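Local coordinates for protein glycerol dehydrogenase (Schizosaccharomyces pombe, PDB 1TA9) that catalyses the NAD(+)-dependent oxidation of glycerol to dihydroxyacetone, probably with a catalytic zinc ion, in the assimilation of glycerol, at residues 235-240 with 348-353; 357-362 with 419-424; 94-99 with 109-114; 159-164 with 172-177. All coordinates share one frame; numbering follows the deposited sequence.

Contact 1. Residues 235-240 with 348-353. With K (potassium ion), chain J.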
loop_
_atom_site.group_PDB
_atom_site.type_symbol
_atom_site.label_atom_id
_atom_site.label_comp_id
_atom_site.label_asym_id
_atom_site.label_seq_id
_atom_site.Cartn_x
_atom_site.Cartn_y
_atom_site.Cartn_z
ATOM N N SER B 235 14.960 -8.196 24.892
ATOM C CA SER B 235 16.024 -7.203 24.823
ATOM C C SER B 235 17.073 -7.513 23.755
ATOM O O SER B 235 17.795 -6.619 23.312
ATOM C CB SER B 235 16.716 -7.061 26.180
ATOM O OG SER B 235 17.515 -8.188 26.472
ATOM N N THR B 236 17.143 -8.770 23.331
ATOM C CA THR B 236 18.126 -9.181 22.336
ATOM C C THR B 236 18.141 -8.336 21.065
ATOM O O THR B 236 19.181 -7.786 20.702
ATOM C CB THR B 236 17.932 -10.655 21.932
ATOM O OG1 THR B 236 18.075 -11.487 23.088
ATOM C CG2 THR B 236 18.969 -11.064 20.893
ATOM N N TRP B 237 17.003 -8.237 20.385
ATOM C CA TRP B 237 16.951 -7.459 19.158
ATOM C C TRP B 237 17.275 -5.993 19.429
ATOM O O TRP B 237 18.032 -5.372 18.683
ATOM C CB TRP B 237 15.568 -7.568 18.504
ATOM C CG TRP B 237 15.457 -6.805 17.216
ATOM C CD1 TRP B 237 15.945 -7.175 15.992
ATOM C CD2 TRP B 237 14.837 -5.528 17.032
ATOM N NE1 TRP B 237 15.665 -6.204 15.059
ATOM C CE2 TRP B 237 14.985 -5.183 15.669
ATOM C CE3 TRP B 237 14.171 -4.640 17.887
ATOM C CZ2 TRP B 237 14.488 -3.985 15.142
ATOM C CZ3 TRP B 237 13.676 -3.445 17.360
ATOM C CH2 TRP B 237 13.839 -3.132 15.999
ATOM N N VAL B 238 16.710 -5.439 20.498
ATOM C CA VAL B 238 16.957 -4.042 20.827
ATOM C C VAL B 238 18.435 -3.760 21.070
ATOM O O VAL B 238 19.004 -2.844 20.476
ATOM C CB VAL B 238 16.169 -3.598 22.081
ATOM C CG1 VAL B 238 16.625 -2.203 22.508
ATOM C CG2 VAL B 238 14.667 -3.597 21.783
ATOM N N GLU B 239 19.064 -4.551 21.934
ATOM C CA GLU B 239 20.470 -4.325 22.244
ATOM C C GLU B 239 21.397 -4.620 21.074
ATOM O O GLU B 239 22.260 -3.802 20.747
ATOM C CB GLU B 239 20.885 -5.137 23.479
ATOM C CG GLU B 239 20.120 -4.736 24.737
ATOM C CD GLU B 239 20.653 -5.394 25.998
ATOM O OE1 GLU B 239 21.620 -4.865 26.593
ATOM O OE2 GLU B 239 20.105 -6.445 26.389
ATOM N N THR B 240 21.218 -5.769 20.430
ATOM C CA THR B 240 22.066 -6.115 19.294
ATOM C C THR B 240 21.961 -5.099 18.160
ATOM O O THR B 240 22.973 -4.737 17.554
ATOM C CB THR B 240 21.756 -7.538 18.785
ATOM O OG1 THR B 240 22.416 -8.483 19.637
ATOM C CG2 THR B 240 22.240 -7.733 17.344
ATOM N N GLU B 348 17.094 5.724 23.743
ATOM C CA GLU B 348 17.216 5.752 22.288
ATOM C C GLU B 348 16.262 6.778 21.664
ATOM O O GLU B 348 16.288 7.013 20.460
ATOM C CB GLU B 348 16.960 4.368 21.698
ATOM C CG GLU B 348 18.127 3.397 21.869
ATOM C CD GLU B 348 17.968 2.161 21.007
ATOM O OE1 GLU B 348 17.585 2.312 19.827
ATOM O OE2 GLU B 348 18.226 1.043 21.495
ATOM N N ASP B 349 15.419 7.382 22.493
ATOM C CA ASP B 349 14.484 8.413 22.046
ATOM C C ASP B 349 13.421 7.943 21.045
ATOM O O ASP B 349 13.119 8.652 20.088
ATOM C CB ASP B 349 15.265 9.584 21.437
ATOM C CG ASP B 349 14.494 10.896 21.481
ATOM O OD1 ASP B 349 14.680 11.727 20.567
ATOM O OD2 ASP B 349 13.715 11.110 22.433
ATOM N N TRP B 350 12.861 6.754 21.247
ATOM C CA TRP B 350 11.812 6.278 20.345
ATOM C C TRP B 350 10.579 7.143 20.584
ATOM O O TRP B 350 10.350 7.601 21.701
ATOM C CB TRP B 350 11.402 4.841 20.670
ATOM C CG TRP B 350 12.377 3.767 20.341
ATOM C CD1 TRP B 350 13.701 3.907 20.054
ATOM C CD2 TRP B 350 12.108 2.361 20.337
ATOM N NE1 TRP B 350 14.279 2.671 19.877
ATOM C CE2 TRP B 350 13.321 1.704 20.046
ATOM C CE3 TRP B 350 10.956 1.592 20.559
ATOM C CZ2 TRP B 350 13.420 0.308 19.967
ATOM C CZ3 TRP B 350 11.054 0.201 20.482
ATOM C CH2 TRP B 350 12.279 -0.422 20.187
ATOM N N PRO B 351 9.778 7.392 19.536
ATOM C CA PRO B 351 8.574 8.202 19.735
ATOM C C PRO B 351 7.708 7.429 20.740
ATOM O O PRO B 351 7.811 6.199 20.833
ATOM C CB PRO B 351 7.952 8.234 18.342
ATOM C CG PRO B 351 9.153 8.219 17.445
ATOM C CD PRO B 351 10.023 7.155 18.101
ATOM N N LEU B 352 6.860 8.127 21.485
ATOM C CA LEU B 352 6.030 7.458 22.481
ATOM C C LEU B 352 5.203 6.286 21.936
ATOM O O LEU B 352 5.088 5.253 22.593
ATOM C CB LEU B 352 5.108 8.470 23.171
ATOM C CG LEU B 352 4.320 7.936 24.371
ATOM C CD1 LEU B 352 5.279 7.406 25.435
ATOM C CD2 LEU B 352 3.458 9.058 24.939
ATOM N N GLU B 353 4.631 6.431 20.742
ATOM C CA GLU B 353 3.831 5.342 20.175
ATOM C C GLU B 353 4.623 4.037 20.096
ATOM O O GLU B 353 4.095 2.966 20.386
ATOM C CB GLU B 353 3.314 5.713 18.781
ATOM C CG GLU B 353 2.164 6.711 18.795
ATOM C CD GLU B 353 0.913 6.162 19.474
ATOM O OE1 GLU B 353 0.339 5.173 18.965
ATOM O OE2 GLU B 353 0.502 6.720 20.517
HETATM K K K J . 18.989 -10.947 25.941
HETATM O O HOH W 1 17.929 -0.678 19.261
HETATM O O HOH W 2 20.261 -8.983 24.855
#
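Trp237 and Trp350 meet at the six-membered ends of their indoles: CH2 of Trp350 comes to the edge of the Trp237 ring, near its plane, 4.4 Å from CZ3. The Trp350 ring takes both of its neighbours obliquely, this CZ3 and the methyl CG2 of Val238, which lies 4.3 Å from the same CH2. At the other end of the Trp350 indole, NE1 points in the ring plane at Glu348 OE1, a weak but fairly straight hydrogen bond of 3.3 Å that helps set the turn of the ring. The contact belongs to the all-helical metal-binding part of the iron-containing alcohol dehydrogenase fold. Here helix 223-245 packs against the break between helices 333-347 and 352-364, where Asp349, with positive phi, closes a Schellman motif and Pro351 takes the N-cap position of the next helix. Trp237 reaches across because its CG stands anti to the backbone N (chi1 -179°). A water bridges the two segments, 2.7 Å from Val238 O and 2.8 Å from Glu348 OE2, close enough to bond to both; the carboxylate oxygen is also held by Gln344. Across the break, Asp349 is bonded to Tyr274 and Asn293 of the second subunit. The far face of helix 223-245 serves the active site: Glu239 OE2 accepts from His315 ND1, making it a second-shell partner of a zinc ligand, and Ser235 and Thr236 share the potassium ion with Asp182 and Asp232. Thr236 OG1 lies 3.0 Å from the potassium ion, and a water that donates to Glu239 OE2 lies 2.6 Å from the metal.

Contact 2. Residues 357-362 with 419-424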
loop_
_atom_site.group_PDB
_atom_site.type_symbol
_atom_site.label_atom_id
_atom_site.label_comp_id
_atom_site.label_asym_id
_atom_site.label_seq_id
_atom_site.Cartn_x
_atom_site.Cartn_y
_atom_site.Cartn_z
ATOM N N ASN B 357 4.030 0.401 21.997
ATOM C CA ASN B 357 3.891 -0.888 21.338
ATOM C C ASN B 357 4.683 -1.970 22.070
ATOM O O ASN B 357 4.215 -3.103 22.205
ATOM C CB ASN B 357 4.329 -0.796 19.873
ATOM C CG ASN B 357 3.343 -0.015 19.022
ATOM O OD1 ASN B 357 2.157 0.061 19.343
ATOM N ND2 ASN B 357 3.823 0.548 17.922
ATOM N N LEU B 358 5.871 -1.626 22.555
ATOM C CA LEU B 358 6.691 -2.601 23.271
ATOM C C LEU B 358 6.173 -2.811 24.691
ATOM O O LEU B 358 6.060 -3.944 25.153
ATOM C CB LEU B 358 8.154 -2.146 23.311
ATOM C CG LEU B 358 9.167 -3.105 23.953
ATOM C CD1 LEU B 358 9.139 -4.457 23.245
ATOM C CD2 LEU B 358 10.563 -2.490 23.869
ATOM N N ALA B 359 5.857 -1.720 25.381
ATOM C CA ALA B 359 5.342 -1.811 26.742
ATOM C C ALA B 359 4.037 -2.611 26.785
ATOM O O ALA B 359 3.817 -3.401 27.707
ATOM C CB ALA B 359 5.120 -0.414 27.310
ATOM N N SER B 360 3.169 -2.407 25.795
ATOM C CA SER B 360 1.901 -3.133 25.759
ATOM C C SER B 360 2.146 -4.629 25.580
ATOM O O SER B 360 1.454 -5.455 26.184
ATOM C CB SER B 360 1.002 -2.612 24.630
ATOM O OG SER B 360 1.658 -2.676 23.380
ATOM N N PHE B 361 3.126 -4.972 24.748
ATOM C CA PHE B 361 3.471 -6.370 24.513
ATOM C C PHE B 361 3.964 -6.994 25.814
ATOM O O PHE B 361 3.566 -8.106 26.170
ATOM C CB PHE B 361 4.576 -6.490 23.457
ATOM C CG PHE B 361 4.899 -7.917 23.085
ATOM C CD1 PHE B 361 4.072 -8.627 22.219
ATOM C CD2 PHE B 361 6.010 -8.560 23.626
ATOM C CE1 PHE B 361 4.349 -9.965 21.898
ATOM C CE2 PHE B 361 6.293 -9.893 23.312
ATOM C CZ PHE B 361 5.460 -10.594 22.446
ATOM N N MET B 362 4.845 -6.285 26.514
ATOM C CA MET B 362 5.373 -6.780 27.780
ATOM C C MET B 362 4.242 -6.973 28.784
ATOM O O MET B 362 4.204 -7.970 29.509
ATOM C CB MET B 362 6.416 -5.814 28.348
ATOM C CG MET B 362 7.722 -5.780 27.564
ATOM S SD MET B 362 8.890 -4.590 28.261
ATOM C CE MET B 362 10.350 -4.862 27.196
ATOM N N SER B 419 6.416 6.651 34.259
ATOM C CA SER B 419 5.334 7.561 33.891
ATOM C C SER B 419 4.692 7.184 32.553
ATOM O O SER B 419 3.470 7.261 32.402
ATOM C CB SER B 419 5.847 9.000 33.820
ATOM O OG SER B 419 6.249 9.462 35.098
ATOM N N TYR B 420 5.513 6.800 31.578
ATOM C CA TYR B 420 4.999 6.411 30.263
ATOM C C TYR B 420 4.079 5.192 30.396
ATOM O O TYR B 420 2.983 5.158 29.831
ATOM C CB TYR B 420 6.151 6.046 29.310
ATOM C CG TYR B 420 7.050 7.179 28.845
ATOM C CD1 TYR B 420 6.934 8.471 29.358
ATOM C CD2 TYR B 420 8.052 6.935 27.906
ATOM C CE1 TYR B 420 7.807 9.502 28.939
ATOM C CE2 TYR B 420 8.925 7.946 27.484
ATOM C CZ TYR B 420 8.800 9.222 28.003
ATOM O OH TYR B 420 9.676 10.203 27.584
ATOM N N SER B 421 4.547 4.182 31.124
ATOM C CA SER B 421 3.768 2.959 31.327
ATOM C C SER B 421 2.472 3.260 32.076
ATOM O O SER B 421 1.414 2.738 31.728
ATOM C CB SER B 421 4.591 1.923 32.103
ATOM O OG SER B 421 5.681 1.447 31.330
ATOM N N GLN B 422 2.545 4.098 33.105
ATOM C CA GLN B 422 1.338 4.445 33.847
ATOM C C GLN B 422 0.327 5.156 32.955
ATOM O O GLN B 422 -0.880 4.959 33.099
ATOM C CB GLN B 422 1.669 5.337 35.043
ATOM C CG GLN B 422 2.406 4.625 36.153
ATOM C CD GLN B 422 2.456 5.452 37.413
ATOM O OE1 GLN B 422 1.418 5.862 37.936
ATOM N NE2 GLN B 422 3.657 5.705 37.910
ATOM N N LYS B 423 0.812 5.982 32.032
ATOM C CA LYS B 423 -0.095 6.694 31.134
ATOM C C LYS B 423 -0.753 5.695 30.186
ATOM O O LYS B 423 -1.960 5.765 29.943
ATOM C CB LYS B 423 0.655 7.758 30.328
ATOM C CG LYS B 423 -0.246 8.612 29.428
ATOM C CD LYS B 423 -1.221 9.461 30.248
ATOM C CE LYS B 423 -2.001 10.420 29.363
ATOM N NZ LYS B 423 -2.865 11.345 30.151
ATOM N N TRP B 424 0.037 4.758 29.663
ATOM C CA TRP B 424 -0.488 3.747 28.755
ATOM C C TRP B 424 -1.564 2.912 29.454
ATOM O O TRP B 424 -2.608 2.619 28.870
ATOM C CB TRP B 424 0.634 2.825 28.257
ATOM C CG TRP B 424 0.119 1.663 27.454
ATOM C CD1 TRP B 424 -0.274 1.675 26.145
ATOM C CD2 TRP B 424 -0.147 0.342 27.940
ATOM N NE1 TRP B 424 -0.775 0.443 25.788
ATOM C CE2 TRP B 424 -0.709 -0.393 26.871
ATOM C CE3 TRP B 424 0.031 -0.293 29.176
ATOM C CZ2 TRP B 424 -1.099 -1.733 27.004
ATOM C CZ3 TRP B 424 -0.356 -1.624 29.308
ATOM C CH2 TRP B 424 -0.915 -2.328 28.227
#
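Ser360 lies on one face of the Trp424 indole, and this is the tight half of the contact. Its CA sits 3.5 Å above the ring plane, offset toward the rim, and forms a CH-pi interaction, 4.0 Å from the centroid of the six-membered ring and 28° off the normal. Its CB comes closer still, 3.3 Å from Trp424 CZ2. Trp424 lays this face against the helix because CG is anti to the backbone N (chi1 173°), which carries the indole toward helix 352-364. Ser360 OG takes the position between its own N and carbonyl carbon, chi1 56°, and turns back to its own helix, where the carbonyls of Asn356 and Asn357 lie within bonding distance; the serine thus offers the ring carbon and hydrogen. The looser half is one turn earlier on helix 407-428: Ala359 CB merely approaches Ser421 OG at 4.5 Å, although the CA atoms of these residues are 6.8 Å apart, and that hydroxyl is bonded to Ile369 O. An alanine in place of Trp424 would probably open a gap beside Ser360 and leave its CA and CB without the ring that covers them. This is helix-to-helix packing in the C-terminal helical region, away from the metal and nucleotide sites. Helix 352-364 packs on helix 407-428 here and, with Leu358 and Met362, on helix 333-347; Phe361 and Met362 also touch Leu234 of helix 223-245, while Tyr420 and Lys423 pack on Ser277 and Leu280 of the second subunit.

Contact 3. Residues 94-99 with 109-114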
loop_
_atom_site.group_PDB
_atom_site.type_symbol
_atom_site.label_atom_id
_atom_site.label_comp_id
_atom_site.label_asym_id
_atom_site.label_seq_id
_atom_site.Cartn_x
_atom_site.Cartn_y
_atom_site.Cartn_z
ATOM N N ALA B 94 31.248 -39.634 32.361
ATOM C CA ALA B 94 30.701 -38.283 32.390
ATOM C C ALA B 94 30.292 -37.844 33.791
ATOM O O ALA B 94 29.924 -38.664 34.633
ATOM C CB ALA B 94 29.498 -38.195 31.452
ATOM N N VAL B 95 30.367 -36.542 34.036
ATOM C CA VAL B 95 29.975 -35.981 35.319
ATOM C C VAL B 95 28.634 -35.285 35.132
ATOM O O VAL B 95 28.445 -34.541 34.171
ATOM C CB VAL B 95 31.003 -34.934 35.829
ATOM C CG1 VAL B 95 30.403 -34.114 36.967
ATOM C CG2 VAL B 95 32.264 -35.630 36.311
ATOM N N VAL B 96 27.696 -35.545 36.034
ATOM C CA VAL B 96 26.398 -34.894 35.964
ATOM C C VAL B 96 26.265 -34.047 37.222
ATOM O O VAL B 96 26.289 -34.566 38.341
ATOM C CB VAL B 96 25.243 -35.913 35.886
ATOM C CG1 VAL B 96 23.905 -35.181 35.902
ATOM C CG2 VAL B 96 25.363 -36.729 34.610
ATOM N N LEU B 97 26.146 -32.738 37.028
ATOM C CA LEU B 97 26.036 -31.793 38.132
ATOM C C LEU B 97 24.666 -31.128 38.188
ATOM O O LEU B 97 24.203 -30.567 37.197
ATOM C CB LEU B 97 27.109 -30.714 37.990
ATOM C CG LEU B 97 27.109 -29.588 39.024
ATOM C CD1 LEU B 97 27.483 -30.152 40.394
ATOM C CD2 LEU B 97 28.091 -28.510 38.601
ATOM N N ALA B 98 24.030 -31.181 39.356
ATOM C CA ALA B 98 22.714 -30.572 39.546
ATOM C C ALA B 98 22.400 -30.446 41.033
ATOM O O ALA B 98 22.845 -31.270 41.831
ATOM C CB ALA B 98 21.644 -31.416 38.860
ATOM N N ASP B 99 21.646 -29.415 41.411
ATOM C CA ASP B 99 21.283 -29.252 42.814
ATOM C C ASP B 99 20.291 -30.366 43.138
ATOM O O ASP B 99 19.812 -31.046 42.234
ATOM C CB ASP B 99 20.679 -27.859 43.072
ATOM C CG ASP B 99 19.350 -27.642 42.370
ATOM O OD1 ASP B 99 18.976 -26.463 42.179
ATOM O OD2 ASP B 99 18.669 -28.628 42.020
ATOM N N LYS B 109 17.039 -38.958 34.812
ATOM C CA LYS B 109 16.656 -39.431 33.491
ATOM C C LYS B 109 17.896 -39.435 32.600
ATOM O O LYS B 109 18.105 -40.350 31.804
ATOM C CB LYS B 109 15.579 -38.522 32.895
ATOM C CG LYS B 109 14.310 -38.442 33.735
ATOM C CD LYS B 109 13.289 -37.499 33.113
ATOM C CE LYS B 109 12.078 -37.314 34.015
ATOM N NZ LYS B 109 11.350 -38.589 34.256
ATOM N N ILE B 110 18.722 -38.403 32.744
ATOM C CA ILE B 110 19.946 -38.296 31.964
ATOM C C ILE B 110 20.908 -39.409 32.381
ATOM O O ILE B 110 21.441 -40.129 31.537
ATOM C CB ILE B 110 20.613 -36.915 32.179
ATOM C CG1 ILE B 110 19.699 -35.815 31.621
ATOM C CG2 ILE B 110 21.981 -36.878 31.506
ATOM C CD1 ILE B 110 20.182 -34.409 31.898
ATOM N N VAL B 111 21.113 -39.554 33.688
ATOM C CA VAL B 111 22.010 -40.577 34.210
ATOM C C VAL B 111 21.600 -41.967 33.729
ATOM O O VAL B 111 22.434 -42.736 33.257
ATOM C CB VAL B 111 22.032 -40.564 35.757
ATOM C CG1 VAL B 111 22.946 -41.668 36.282
ATOM C CG2 VAL B 111 22.506 -39.206 36.254
ATOM N N ASP B 112 20.313 -42.280 33.843
ATOM C CA ASP B 112 19.806 -43.580 33.415
ATOM C C ASP B 112 20.133 -43.877 31.957
ATOM O O ASP B 112 20.563 -44.980 31.627
ATOM C CB ASP B 112 18.289 -43.658 33.622
ATOM C CG ASP B 112 17.905 -43.781 35.087
ATOM O OD1 ASP B 112 16.693 -43.754 35.392
ATOM O OD2 ASP B 112 18.813 -43.908 35.934
ATOM N N SER B 113 19.926 -42.891 31.087
ATOM C CA SER B 113 20.197 -43.058 29.663
ATOM C C SER B 113 21.656 -43.410 29.395
ATOM O O SER B 113 21.952 -44.335 28.639
ATOM C CB SER B 113 19.838 -41.775 28.903
ATOM O OG SER B 113 20.178 -41.887 27.533
ATOM N N LEU B 114 22.566 -42.666 30.014
ATOM C CA LEU B 114 23.991 -42.898 29.827
ATOM C C LEU B 114 24.421 -44.238 30.419
ATOM O O LEU B 114 25.261 -44.935 29.846
ATOM C CB LEU B 114 24.789 -41.752 30.458
ATOM C CG LEU B 114 24.416 -40.355 29.939
ATOM C CD1 LEU B 114 25.289 -39.301 30.608
ATOM C CD2 LEU B 114 24.585 -40.305 28.423
#
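Strand 93-98 and helix 100-115 run past each other so that Val96 and Val111 come within 7.4 Å between CA atoms, and Ala94 and Leu114 within 8.5 Å. At the first pair a methyl of each valine does the touching: CG2 of Val96 meets CG2 of Val111 at 4.1 Å, the two side chains crossing obliquely. Both valines hold CG1 anti to the backbone N (chi1 177° in Val96, 178° in Val111), which leaves CG2 beside the N on each and ready to meet its counterpart. At the second pair the strand offers just the methyl of Ala94, met by Leu114 CD1 at 4.4 Å, a short side chain facing a longer one. Ile110 also directs its side chain at the strand, but goes on to Val152 of the neighbouring strand 148-153. These residues form the inner layer of a beta-alpha-beta crossover, strand 93-98, helix 100-115 and strand 120-125, in the Rossmann-like nucleotide-binding half of the protein, whose six-stranded sheet is parallel. Within that sheet strand 93-98 is flanked by strands 120-125 and 148-153, with Ala94 and Val96 bonded through the backbone to Thr122, and Val95 to Val148 and Ile150. Where strand gives way to helix, Asp99, a probable NAD(+)-binding residue, stands at the N-cap position, and its OD2 accepts a hydrogen bond from Val102 N in the first turn.

Contact 4. Residues 159-164 with 172-177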
loop_
_atom_site.group_PDB
_atom_site.type_symbol
_atom_site.label_atom_id
_atom_site.label_comp_id
_atom_site.label_asym_id
_atom_site.label_seq_id
_atom_site.Cartn_x
_atom_site.Cartn_y
_atom_site.Cartn_z
ATOM N N ASP B 159 26.603 -22.272 35.046
ATOM C CA ASP B 159 27.874 -21.566 35.092
ATOM C C ASP B 159 28.939 -22.374 35.821
ATOM O O ASP B 159 30.117 -22.317 35.473
ATOM C CB ASP B 159 27.699 -20.193 35.741
ATOM C CG ASP B 159 26.986 -19.218 34.828
ATOM O OD1 ASP B 159 27.391 -19.115 33.653
ATOM O OD2 ASP B 159 26.028 -18.557 35.276
ATOM N N SER B 160 28.523 -23.134 36.828
ATOM C CA SER B 160 29.462 -23.962 37.574
ATOM C C SER B 160 30.009 -25.046 36.645
ATOM O O SER B 160 31.196 -25.378 36.686
ATOM C CB SER B 160 28.762 -24.605 38.777
ATOM O OG SER B 160 28.364 -23.620 39.719
ATOM N N ALA B 161 29.136 -25.581 35.796
ATOM C CA ALA B 161 29.525 -26.621 34.851
ATOM C C ALA B 161 30.539 -26.101 33.834
ATOM O O ALA B 161 31.518 -26.781 33.519
ATOM C CB ALA B 161 28.293 -27.158 34.130
ATOM N N LYS B 162 30.303 -24.895 33.325
ATOM C CA LYS B 162 31.195 -24.287 32.345
ATOM C C LYS B 162 32.561 -24.023 32.963
ATOM O O LYS B 162 33.595 -24.233 32.328
ATOM C CB LYS B 162 30.603 -22.969 31.828
ATOM C CG LYS B 162 29.313 -23.131 31.035
ATOM C CD LYS B 162 28.743 -21.784 30.614
ATOM C CE LYS B 162 27.393 -21.956 29.923
ATOM N NZ LYS B 162 26.787 -20.654 29.504
ATOM N N TYR B 163 32.555 -23.555 34.206
ATOM C CA TYR B 163 33.792 -23.261 34.919
ATOM C C TYR B 163 34.626 -24.526 35.101
ATOM O O TYR B 163 35.806 -24.560 34.752
ATOM C CB TYR B 163 33.478 -22.654 36.288
ATOM C CG TYR B 163 34.703 -22.443 37.151
ATOM C CD1 TYR B 163 35.578 -21.382 36.911
ATOM C CD2 TYR B 163 35.003 -23.321 38.191
ATOM C CE1 TYR B 163 36.725 -21.204 37.687
ATOM C CE2 TYR B 163 36.145 -23.154 38.971
ATOM C CZ TYR B 163 37.000 -22.093 38.714
ATOM O OH TYR B 163 38.127 -21.925 39.488
ATOM N N ILE B 164 34.009 -25.566 35.650
ATOM C CA ILE B 164 34.706 -26.827 35.885
ATOM C C ILE B 164 35.235 -27.430 34.586
ATOM O O ILE B 164 36.384 -27.866 34.518
ATOM C CB ILE B 164 33.775 -27.841 36.588
ATOM C CG1 ILE B 164 33.349 -27.280 37.946
ATOM C CG2 ILE B 164 34.483 -29.184 36.756
ATOM C CD1 ILE B 164 32.298 -28.107 38.658
ATOM N N SER B 172 31.707 -29.272 27.460
ATOM C CA SER B 172 30.615 -29.111 28.407
ATOM C C SER B 172 29.264 -29.312 27.744
ATOM O O SER B 172 29.092 -29.026 26.557
ATOM C CB SER B 172 30.669 -27.714 29.042
ATOM O OG SER B 172 30.632 -26.696 28.051
ATOM N N ILE B 173 28.318 -29.829 28.520
ATOM C CA ILE B 173 26.960 -30.054 28.053
ATOM C C ILE B 173 26.061 -29.342 29.062
ATOM O O ILE B 173 26.047 -29.675 30.249
ATOM C CB ILE B 173 26.629 -31.563 27.977
ATOM C CG1 ILE B 173 27.513 -32.223 26.908
ATOM C CG2 ILE B 173 25.156 -31.765 27.631
ATOM C CD1 ILE B 173 27.212 -33.690 26.653
ATOM N N ILE B 174 25.323 -28.349 28.576
ATOM C CA ILE B 174 24.450 -27.532 29.414
ATOM C C ILE B 174 22.983 -27.891 29.189
ATOM O O ILE B 174 22.491 -27.843 28.061
ATOM C CB ILE B 174 24.669 -26.039 29.093
ATOM C CG1 ILE B 174 26.163 -25.701 29.178
ATOM C CG2 ILE B 174 23.875 -25.170 30.054
ATOM C CD1 ILE B 174 26.778 -25.848 30.569
ATOM N N CYS B 175 22.288 -28.244 30.270
ATOM C CA CYS B 175 20.889 -28.641 30.181
ATOM C C CYS B 175 19.984 -27.769 31.038
ATOM O O CYS B 175 19.732 -28.076 32.203
ATOM C CB CYS B 175 20.735 -30.098 30.616
ATOM S SG CYS B 175 21.969 -31.200 29.917
ATOM N N PRO B 176 19.481 -26.665 30.472
ATOM C CA PRO B 176 18.601 -25.785 31.239
ATOM C C PRO B 176 17.295 -26.499 31.588
ATOM O O PRO B 176 16.744 -27.229 30.762
ATOM C CB PRO B 176 18.397 -24.596 30.300
ATOM C CG PRO B 176 18.508 -25.212 28.945
ATOM C CD PRO B 176 19.675 -26.160 29.101
ATOM N N THR B 177 16.806 -26.288 32.807
ATOM C CA THR B 177 15.570 -26.922 33.248
ATOM C C THR B 177 14.385 -25.954 33.236
ATOM O O THR B 177 13.260 -26.311 33.599
ATOM C CB THR B 177 15.739 -27.541 34.646
ATOM O OG1 THR B 177 16.252 -26.558 35.552
ATOM C CG2 THR B 177 16.707 -28.717 34.577
#
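Ile174 puts its terminal methyl against Ala161 and Lys162 of helix 155-167, a wholly apolar meeting. CD1 lies 4.1 Å from the CB of Ala161 and 3.7 Å from CG of Lys162, while CE of Lys162 passes at 4.0 Å from both CD1 and CG1. The lysine chain is extended beyond CG and crosses the isoleucine at about a right angle, laying its methylenes against CD1 and CG1. CG1 of Ile174 is anti to the carbonyl carbon (chi1 -52°), and the further bend at chi2 (-64°) sets CD1 among these partners. Polar bonding lies beyond the two segments: Lys162 NZ donates to Ser186 O, with weaker bonds to the carbonyls of Ala183 and Ala184. Backbone pairing is left to the sheet, where Ile174 bonds with Leu210 and Phe212, and Ile173 with Ile149 and Gly151. The segments belong to the beta-alpha-beta unit of strand 148-153, helix 155-167 and strand 172-176 in the dinucleotide-binding domain; Asp159 and Thr177 probably help bind NAD(+). The chemistry is thus divided along a single residue: the buried lysine stem packs as an aliphatic chain against the strand, and its ammonium, bonded to main-chain oxygens, ties the helix to the segment carrying Ser186, itself a probable NAD(+) contact.

Overall arrangement
Contacts 3 and 4 come first along the chain and share the six-stranded parallel sheet of the nucleotide-binding half; their centres are 12 Å apart, and they touch where Leu97 of 94-99 packs on Ser160 and Ile164 of 159-164. Contacts 1 and 2 follow, 13 Å apart, in the helical half. Both use helix 352-364, both reach the second subunit, and Leu352 packs on Tyr420 between them. The two groups lie on opposite sides of the chain's centre, with contacts 1 and 4 about 31 Å apart between centres. Zinc-binding Asp232 and His315 lie near contact 1, consistent with catalysis between a nucleotide-binding and a metal-binding half.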